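Local coordinates for protein delta-1-pyrroline-5-carboxylate dehydrogenase, mitochondrial (Mus musculus, PDB 4E3X) that catalyses the NAD-dependent oxidation of glutamate semialdehyde to glutamate, the last step of mitochondrial proline breakdown, at residues B[371-379]-B[427-435]; B[397-405]-B[442-452]. One frame throughout, in Å; residues are numbered along the deposited sequence.

Overall arrangement
Contacts 1 and 2 lie on the same side of the chain's centre, with their own centres about 14 Å apart. Their segments alternate along the chain, and both meet at strand 428-436. In contact 1 the C-terminal part of helix 361-372 and the chain that follows it cover this strand. Helix 394-409, which carries 397-405, packs on it, I400 against V429 and L404 against C432. C432 N is 2.9 Å from P451 O, a probable hydrogen bond between the two contacts. Contact 1 is away from the annotated sites. Contact 2 reaches a bound proline through R399, and F449 comes within about 4 Å of the nucleophile C348, measured between side chains.

Contact 1. Residues B[371-379]-B[427-435]; sequences EHSRIKVGD and YYVEPCIIE
The imidazole of H372 meets P431 edge-on, and P431 O lies almost in the ring plane. H372 NE2 donates to P431 O at 2.8 Å, with a nearly straight N-H...O angle of 173°. The donor stands well above the carbonyl plane, so this is not a lone-pair approach. With CG anti to the backbone N (chi1 178°), the ring projects toward P431 O. The second flat group is the phenol of Y428. G378 O lies at its edge, near the ring plane. The hydroxyl packs against the backbone here: Y428 OH is 3.2 Å from G378 C, but makes no hydrogen bond to G378 O or to D379 N. V377 CG1 comes obliquely to the same ring, 3.6 Å from Y428 CD1.

P431 fills the middle. Its CG is 3.6 Å from H372 NE2 and 4.0 Å from I375 CG2. V377 CG2 points at the proline ring and lies 3.8 Å from P431 CD. F341 of helix 329-341 also packs on P431, I375 and I433. W557 of the second subunit covers I375 and R374.

A type I turn from H372 to I375 redirects the chain, which then runs past P431 and Y428. This is plain packing in the aldehyde dehydrogenase fold: the C-terminal part of helix 361-372 and the loop after it lie on the break at E430-P431 within strand 428-436 of the mixed sheet.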
loop_
_atom_site.group_PDB
_atom_site.type_symbol
_atom_site.label_atom_id
_atom_site.label_comp_id
_atom_site.label_asym_id
_atom_site.label_seq_id
_atom_site.Cartn_x
_atom_site.Cartn_y
_atom_site.Cartn_z
ATOM N N GLU B 371 -28.570 -4.101 34.726
ATOM C CA GLU B 371 -27.651 -5.113 34.226
ATOM C C GLU B 371 -26.238 -4.930 34.782
ATOM O O GLU B 371 -25.536 -5.907 35.021
ATOM C CB GLU B 371 -27.638 -5.132 32.697
ATOM C CG GLU B 371 -28.973 -5.494 32.071
ATOM C CD GLU B 371 -29.523 -6.814 32.581
ATOM O OE1 GLU B 371 -28.755 -7.792 32.667
ATOM O OE2 GLU B 371 -30.729 -6.871 32.903
ATOM N N HIS B 372 -25.835 -3.680 34.998
ATOM C CA HIS B 372 -24.530 -3.382 35.581
ATOM C C HIS B 372 -24.320 -4.102 36.913
ATOM O O HIS B 372 -23.238 -4.620 37.185
ATOM C CB HIS B 372 -24.355 -1.872 35.763
ATOM C CG HIS B 372 -23.060 -1.485 36.408
ATOM N ND1 HIS B 372 -22.879 -1.485 37.773
ATOM C CD2 HIS B 372 -21.881 -1.089 35.872
ATOM C CE1 HIS B 372 -21.646 -1.100 38.053
ATOM N NE2 HIS B 372 -21.019 -0.856 36.916
ATOM N N SER B 373 -25.368 -4.151 37.729
ATOM C CA SER B 373 -25.275 -4.741 39.058
ATOM C C SER B 373 -25.060 -6.252 38.993
ATOM O O SER B 373 -24.731 -6.879 39.997
ATOM C CB SER B 373 -26.532 -4.420 39.879
ATOM O OG SER B 373 -27.665 -5.097 39.367
ATOM N N ARG B 374 -25.249 -6.829 37.810
ATOM C CA ARG B 374 -25.115 -8.272 37.632
ATOM C C ARG B 374 -23.778 -8.676 37.008
ATOM O O ARG B 374 -23.485 -9.864 36.872
ATOM C CB ARG B 374 -26.261 -8.807 36.773
ATOM N N ILE B 375 -22.972 -7.692 36.622
ATOM C CA ILE B 375 -21.677 -7.971 36.004
ATOM C C ILE B 375 -20.674 -8.434 37.050
ATOM O O ILE B 375 -20.396 -7.723 38.014
ATOM C CB ILE B 375 -21.114 -6.738 35.282
ATOM C CG1 ILE B 375 -22.022 -6.353 34.115
ATOM C CG2 ILE B 375 -19.686 -7.004 34.806
ATOM C CD1 ILE B 375 -21.642 -5.044 33.446
ATOM N N LYS B 376 -20.143 -9.635 36.856
ATOM C CA LYS B 376 -19.188 -10.208 37.792
ATOM C C LYS B 376 -17.760 -9.986 37.315
ATOM O O LYS B 376 -17.394 -10.387 36.207
ATOM C CB LYS B 376 -19.442 -11.704 37.970
ATOM N N VAL B 377 -16.962 -9.343 38.161
ATOM C CA VAL B 377 -15.543 -9.138 37.903
ATOM C C VAL B 377 -14.750 -10.027 38.860
ATOM O O VAL B 377 -14.985 -10.013 40.071
ATOM C CB VAL B 377 -15.150 -7.655 38.092
ATOM C CG1 VAL B 377 -13.654 -7.468 37.899
ATOM C CG2 VAL B 377 -15.948 -6.764 37.135
ATOM N N GLY B 378 -13.839 -10.831 38.321
ATOM C CA GLY B 378 -13.099 -11.764 39.153
ATOM C C GLY B 378 -12.056 -12.565 38.393
ATOM O O GLY B 378 -11.675 -12.208 37.282
ATOM N N ASP B 379 -11.606 -13.654 39.009
ATOM C CA ASP B 379 -10.563 -14.523 38.472
ATOM C C ASP B 379 -11.174 -15.418 37.397
ATOM O O ASP B 379 -12.047 -16.233 37.696
ATOM C CB ASP B 379 -9.997 -15.347 39.637
ATOM C CG ASP B 379 -8.913 -16.329 39.225
ATOM O OD1 ASP B 379 -8.920 -16.841 38.089
ATOM O OD2 ASP B 379 -8.048 -16.620 40.078
ATOM N N TYR B 427 -5.117 -6.208 39.010
ATOM C CA TYR B 427 -5.412 -4.842 38.578
ATOM C C TYR B 427 -6.908 -4.673 38.309
ATOM O O TYR B 427 -7.334 -4.474 37.177
ATOM C CB TYR B 427 -4.560 -4.479 37.358
ATOM C CG TYR B 427 -3.081 -4.626 37.653
ATOM C CD1 TYR B 427 -2.455 -3.792 38.572
ATOM C CD2 TYR B 427 -2.317 -5.618 37.040
ATOM C CE1 TYR B 427 -1.109 -3.923 38.867
ATOM C CE2 TYR B 427 -0.965 -5.754 37.325
ATOM C CZ TYR B 427 -0.368 -4.903 38.237
ATOM O OH TYR B 427 0.972 -5.035 38.528
ATOM N N TYR B 428 -7.701 -4.748 39.373
ATOM C CA TYR B 428 -9.147 -4.830 39.236
ATOM C C TYR B 428 -9.855 -3.482 39.170
ATOM O O TYR B 428 -9.759 -2.664 40.088
ATOM C CB TYR B 428 -9.732 -5.656 40.377
ATOM C CG TYR B 428 -9.633 -7.156 40.196
ATOM C CD1 TYR B 428 -10.374 -7.812 39.216
ATOM C CD2 TYR B 428 -8.833 -7.923 41.032
ATOM C CE1 TYR B 428 -10.305 -9.184 39.067
ATOM C CE2 TYR B 428 -8.760 -9.297 40.891
ATOM C CZ TYR B 428 -9.503 -9.920 39.913
ATOM O OH TYR B 428 -9.439 -11.287 39.780
ATOM N N VAL B 429 -10.594 -3.279 38.084
ATOM C CA VAL B 429 -11.411 -2.084 37.890
ATOM C C VAL B 429 -12.851 -2.508 37.624
ATOM O O VAL B 429 -13.104 -3.322 36.736
ATOM C CB VAL B 429 -10.908 -1.265 36.681
ATOM C CG1 VAL B 429 -11.730 0.011 36.510
ATOM C CG2 VAL B 429 -9.428 -0.943 36.840
ATOM N N GLU B 430 -13.794 -1.970 38.397
ATOM C CA GLU B 430 -15.206 -2.241 38.144
ATOM C C GLU B 430 -15.641 -1.586 36.834
ATOM O O GLU B 430 -15.068 -0.571 36.426
ATOM C CB GLU B 430 -16.070 -1.714 39.293
ATOM C CG GLU B 430 -15.809 -2.395 40.627
ATOM C CD GLU B 430 -16.010 -3.900 40.569
ATOM O OE1 GLU B 430 -15.167 -4.633 41.131
ATOM O OE2 GLU B 430 -17.011 -4.353 39.972
ATOM N N PRO B 431 -16.662 -2.154 36.173
ATOM C CA PRO B 431 -17.185 -1.463 34.995
ATOM C C PRO B 431 -17.783 -0.127 35.419
ATOM O O PRO B 431 -18.426 -0.046 36.470
ATOM C CB PRO B 431 -18.272 -2.413 34.482
ATOM C CG PRO B 431 -18.672 -3.218 35.667
ATOM C CD PRO B 431 -17.424 -3.376 36.487
ATOM N N CYS B 432 -17.554 0.911 34.625
ATOM C CA CYS B 432 -17.991 2.245 34.995
ATOM C C CYS B 432 -18.808 2.874 33.879
ATOM O O CYS B 432 -18.394 2.874 32.725
ATOM C CB CYS B 432 -16.781 3.125 35.326
ATOM S SG CYS B 432 -17.196 4.770 35.957
ATOM N N ILE B 433 -19.972 3.408 34.237
ATOM C CA ILE B 433 -20.818 4.136 33.302
ATOM C C ILE B 433 -20.902 5.577 33.767
ATOM O O ILE B 433 -21.259 5.842 34.917
ATOM C CB ILE B 433 -22.232 3.537 33.217
ATOM C CG1 ILE B 433 -22.161 2.049 32.863
ATOM C CG2 ILE B 433 -23.070 4.302 32.206
ATOM C CD1 ILE B 433 -23.504 1.334 32.910
ATOM N N ILE B 434 -20.570 6.494 32.866
ATOM C CA ILE B 434 -20.496 7.918 33.164
ATOM C C ILE B 434 -21.406 8.654 32.199
ATOM O O ILE B 434 -21.461 8.298 31.018
ATOM C CB ILE B 434 -19.044 8.420 32.969
ATOM C CG1 ILE B 434 -18.118 7.774 34.004
ATOM C CG2 ILE B 434 -18.965 9.953 32.993
ATOM C CD1 ILE B 434 -16.653 7.844 33.638
ATOM N N GLU B 435 -22.136 9.656 32.687
ATOM C CA GLU B 435 -22.874 10.532 31.791
ATOM C C GLU B 435 -22.140 11.852 31.611
ATOM O O GLU B 435 -21.713 12.475 32.590
ATOM C CB GLU B 435 -24.302 10.802 32.286
ATOM C CG GLU B 435 -25.062 11.710 31.322
ATOM C CD GLU B 435 -26.504 11.954 31.704
ATOM O OE1 GLU B 435 -26.943 11.495 32.786
ATOM O OE2 GLU B 435 -27.204 12.622 30.912
#

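Contact 2. Residues B[397-405]-B[442-452]; sequences FARIKKWLE and PIMKEEIFGPV. With PRO (proline), chain J.
W403 lies with one indole face on I448, and this is the tightly packed part of the contact. I448 CG1 sits 3.8 Å from the centroid of the five-membered ring, only 8° off its normal, in a CH-pi contact. The six-membered ring reaches I443, with W403 CE3 3.8 Å from I443 CG1. Further along the loop, I400 CD1 is 3.7 Å from G450 CA. Were W403 replaced by an alanine, I448 would probably lose its aromatic cover and a gap would open beside I443.

The solvent side is looser. The exposed E446 crosses the outer edge of the indole, its carboxylate turned 83° from the ring plane, and E446 OE1 is 3.4 Å from W403 CZ2. R399 lies at the other end of the contact, toward the ligand. Its chain bends at chi3 (62°) and brings the guanidinium side-on to one carbonyl. R399 NE and NH2 give 2.8 and 3.1 Å bonds to I448 O, the NH2 one more bent. The third nitrogen, R399 NH1, donates to O of the bound proline at 2.8 Å.

The backbone grip is likely to fix the rotation of the guanidinium and so aim NH1 at the ligand. The chemistry is consistent with a cationic group, oriented by a main-chain carbonyl, receiving the carboxylate of the proline added as cryoprotectant.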
loop_
_atom_site.group_PDB
_atom_site.type_symbol
_atom_site.label_atom_id
_atom_site.label_comp_id
_atom_site.label_asym_id
_atom_site.label_seq_id
_atom_site.Cartn_x
_atom_site.Cartn_y
_atom_site.Cartn_z
ATOM N N PHE B 397 -3.850 0.312 34.828
ATOM C CA PHE B 397 -4.607 0.576 36.043
ATOM C C PHE B 397 -4.475 2.041 36.456
ATOM O O PHE B 397 -5.467 2.706 36.742
ATOM C CB PHE B 397 -4.111 -0.342 37.166
ATOM C CG PHE B 397 -4.919 -0.246 38.435
ATOM C CD1 PHE B 397 -4.592 0.683 39.411
ATOM C CD2 PHE B 397 -5.991 -1.094 38.657
ATOM C CE1 PHE B 397 -5.325 0.775 40.580
ATOM C CE2 PHE B 397 -6.731 -1.011 39.830
ATOM C CZ PHE B 397 -6.393 -0.075 40.793
ATOM N N ALA B 398 -3.246 2.545 36.483
ATOM C CA ALA B 398 -3.014 3.936 36.870
ATOM C C ALA B 398 -3.709 4.933 35.943
ATOM O O ALA B 398 -4.269 5.930 36.408
ATOM C CB ALA B 398 -1.524 4.228 36.948
ATOM N N ARG B 399 -3.673 4.668 34.638
ATOM C CA ARG B 399 -4.325 5.544 33.667
ATOM C C ARG B 399 -5.834 5.555 33.875
ATOM O O ARG B 399 -6.452 6.616 33.907
ATOM C CB ARG B 399 -3.998 5.135 32.225
ATOM C CG ARG B 399 -4.708 6.001 31.170
ATOM C CD ARG B 399 -4.428 5.561 29.736
ATOM N NE ARG B 399 -4.904 4.205 29.487
ATOM C CZ ARG B 399 -4.113 3.141 29.423
ATOM N NH1 ARG B 399 -2.801 3.273 29.583
ATOM N NH2 ARG B 399 -4.639 1.947 29.200
ATOM N N ILE B 400 -6.421 4.374 34.025
ATOM C CA ILE B 400 -7.861 4.257 34.216
ATOM C C ILE B 400 -8.294 4.956 35.504
ATOM O O ILE B 400 -9.276 5.698 35.513
ATOM C CB ILE B 400 -8.298 2.781 34.204
ATOM C CG1 ILE B 400 -8.021 2.169 32.830
ATOM C CG2 ILE B 400 -9.767 2.644 34.570
ATOM C CD1 ILE B 400 -7.913 0.655 32.848
ATOM N N LYS B 401 -7.531 4.744 36.572
ATOM C CA LYS B 401 -7.805 5.375 37.857
ATOM C C LYS B 401 -7.845 6.898 37.735
ATOM O O LYS B 401 -8.692 7.549 38.343
ATOM C CB LYS B 401 -6.754 4.945 38.886
ATOM C CG LYS B 401 -6.986 5.467 40.299
ATOM C CD LYS B 401 -6.013 4.823 41.280
ATOM N N LYS B 402 -6.942 7.461 36.936
ATOM C CA LYS B 402 -6.909 8.908 36.722
ATOM C C LYS B 402 -8.157 9.397 35.988
ATOM O O LYS B 402 -8.693 10.462 36.291
ATOM C CB LYS B 402 -5.645 9.310 35.954
ATOM N N TRP B 403 -8.635 8.616 35.030
ATOM C CA TRP B 403 -9.850 8.988 34.316
ATOM C C TRP B 403 -11.083 8.904 35.213
ATOM O O TRP B 403 -11.993 9.724 35.106
ATOM C CB TRP B 403 -10.025 8.146 33.050
ATOM C CG TRP B 403 -9.212 8.649 31.902
ATOM C CD1 TRP B 403 -8.082 8.084 31.381
ATOM C CD2 TRP B 403 -9.460 9.831 31.136
ATOM N NE1 TRP B 403 -7.614 8.843 30.333
ATOM C CE2 TRP B 403 -8.444 9.920 30.160
ATOM C CE3 TRP B 403 -10.446 10.821 31.175
ATOM C CZ2 TRP B 403 -8.387 10.961 29.235
ATOM C CZ3 TRP B 403 -10.389 11.854 30.257
ATOM C CH2 TRP B 403 -9.367 11.917 29.300
ATOM N N LEU B 404 -11.107 7.922 36.108
ATOM C CA LEU B 404 -12.196 7.820 37.070
ATOM C C LEU B 404 -12.201 9.034 37.994
ATOM O O LEU B 404 -13.260 9.573 38.321
ATOM C CB LEU B 404 -12.090 6.530 37.886
ATOM C CG LEU B 404 -12.215 5.236 37.074
ATOM C CD1 LEU B 404 -11.993 4.022 37.968
ATOM C CD2 LEU B 404 -13.571 5.164 36.374
ATOM N N GLU B 405 -11.012 9.470 38.397
ATOM C CA GLU B 405 -10.879 10.646 39.252
ATOM C C GLU B 405 -11.307 11.900 38.497
ATOM O O GLU B 405 -11.915 12.804 39.071
ATOM C CB GLU B 405 -9.442 10.791 39.759
ATOM N N PRO B 442 -13.185 15.958 27.219
ATOM C CA PRO B 442 -12.010 15.124 26.932
ATOM C C PRO B 442 -12.254 13.614 27.044
ATOM O O PRO B 442 -11.671 12.856 26.270
ATOM C CB PRO B 442 -10.998 15.583 27.980
ATOM C CG PRO B 442 -11.334 17.022 28.188
ATOM C CD PRO B 442 -12.836 17.127 28.050
ATOM N N ILE B 443 -13.111 13.182 27.962
ATOM C CA ILE B 443 -13.370 11.752 28.112
ATOM C C ILE B 443 -14.118 11.169 26.903
ATOM O O ILE B 443 -14.130 9.950 26.701
ATOM C CB ILE B 443 -14.119 11.432 29.434
ATOM C CG1 ILE B 443 -13.873 9.978 29.851
ATOM C CG2 ILE B 443 -15.613 11.737 29.304
ATOM C CD1 ILE B 443 -14.447 9.638 31.209
ATOM N N MET B 444 -14.717 12.042 26.097
ATOM C CA MET B 444 -15.377 11.626 24.861
ATOM C C MET B 444 -14.389 11.504 23.699
ATOM O O MET B 444 -14.751 11.025 22.621
ATOM C CB MET B 444 -16.488 12.617 24.484
ATOM C CG MET B 444 -17.666 12.665 25.454
ATOM S SD MET B 444 -18.795 11.266 25.291
ATOM C CE MET B 444 -19.526 11.577 23.682
ATOM N N LYS B 445 -13.148 11.939 23.922
ATOM C CA LYS B 445 -12.158 12.043 22.845
ATOM C C LYS B 445 -10.980 11.083 22.989
ATOM O O LYS B 445 -10.457 10.582 21.998
ATOM C CB LYS B 445 -11.610 13.470 22.769
ATOM C CG LYS B 445 -12.605 14.522 22.300
ATOM C CD LYS B 445 -12.002 15.917 22.429
ATOM C CE LYS B 445 -12.947 16.997 21.931
ATOM N NZ LYS B 445 -12.958 17.080 20.445
ATOM N N GLU B 446 -10.550 10.840 24.222
ATOM C CA GLU B 446 -9.303 10.116 24.451
ATOM C C GLU B 446 -9.514 8.632 24.740
ATOM O O GLU B 446 -10.398 8.255 25.513
ATOM C CB GLU B 446 -8.497 10.789 25.566
ATOM C CG GLU B 446 -8.218 12.257 25.279
ATOM C CD GLU B 446 -7.426 12.936 26.374
ATOM O OE1 GLU B 446 -6.436 12.341 26.851
ATOM O OE2 GLU B 446 -7.797 14.066 26.755
ATOM N N GLU B 447 -8.691 7.795 24.112
ATOM C CA GLU B 447 -8.799 6.349 24.271
ATOM C C GLU B 447 -8.277 5.910 25.639
ATOM O O GLU B 447 -7.101 6.087 25.957
ATOM C CB GLU B 447 -8.058 5.617 23.146
ATOM C CG GLU B 447 -8.266 4.102 23.161
ATOM C CD GLU B 447 -7.513 3.378 22.051
ATOM O OE1 GLU B 447 -6.324 3.695 21.836
ATOM O OE2 GLU B 447 -8.124 2.500 21.395
ATOM N N ILE B 448 -9.163 5.337 26.445
ATOM C CA ILE B 448 -8.828 4.930 27.803
ATOM C C ILE B 448 -8.315 3.489 27.883
ATOM O O ILE B 448 -7.423 3.188 28.679
ATOM C CB ILE B 448 -10.036 5.125 28.736
ATOM C CG1 ILE B 448 -10.425 6.604 28.788
ATOM C CG2 ILE B 448 -9.735 4.601 30.135
ATOM C CD1 ILE B 448 -11.710 6.869 29.527
ATOM N N PHE B 449 -8.875 2.603 27.062
ATOM C CA PHE B 449 -8.501 1.185 27.091
ATOM C C PHE B 449 -8.791 0.581 28.467
ATOM O O PHE B 449 -7.959 -0.093 29.074
ATOM C CB PHE B 449 -7.038 0.972 26.651
ATOM C CG PHE B 449 -6.894 0.112 25.427
ATOM C CD1 PHE B 449 -6.248 -1.112 25.496
ATOM C CD2 PHE B 449 -7.423 0.519 24.213
ATOM C CE1 PHE B 449 -6.120 -1.909 24.368
ATOM C CE2 PHE B 449 -7.295 -0.265 23.083
ATOM C CZ PHE B 449 -6.644 -1.484 23.159
ATOM N N GLY B 450 -9.999 0.843 28.947
ATOM C CA GLY B 450 -10.467 0.324 30.218
ATOM C C GLY B 450 -11.979 0.242 30.185
ATOM O O GLY B 450 -12.593 0.643 29.203
ATOM N N PRO B 451 -12.590 -0.277 31.261
ATOM C CA PRO B 451 -14.036 -0.523 31.258
ATOM C C PRO B 451 -14.807 0.734 31.636
ATOM O O PRO B 451 -15.451 0.797 32.678
ATOM C CB PRO B 451 -14.196 -1.616 32.318
ATOM C CG PRO B 451 -13.087 -1.360 33.279
ATOM C CD PRO B 451 -11.933 -0.833 32.455
ATOM N N VAL B 452 -14.719 1.738 30.774
ATOM C CA VAL B 452 -15.235 3.069 31.067
ATOM C C VAL B 452 -16.073 3.577 29.903
ATOM O O VAL B 452 -15.548 3.948 28.847
ATOM C CB VAL B 452 -14.089 4.056 31.371
ATOM C CG1 VAL B 452 -14.650 5.425 31.748
ATOM C CG2 VAL B 452 -13.218 3.521 32.502
HETATM N N PRO J . -0.224 -1.320 29.309
HETATM C CA PRO J . 0.856 -0.354 29.091
HETATM C C PRO J . 0.357 1.083 29.202
HETATM O O PRO J . -0.795 1.324 29.577
HETATM C CB PRO J . 1.329 -0.661 27.656
HETATM C CG PRO J . 0.388 -1.729 27.123
HETATM C CD PRO J . -0.174 -2.412 28.326
HETATM O OXT PRO J . 1.097 2.031 28.937
#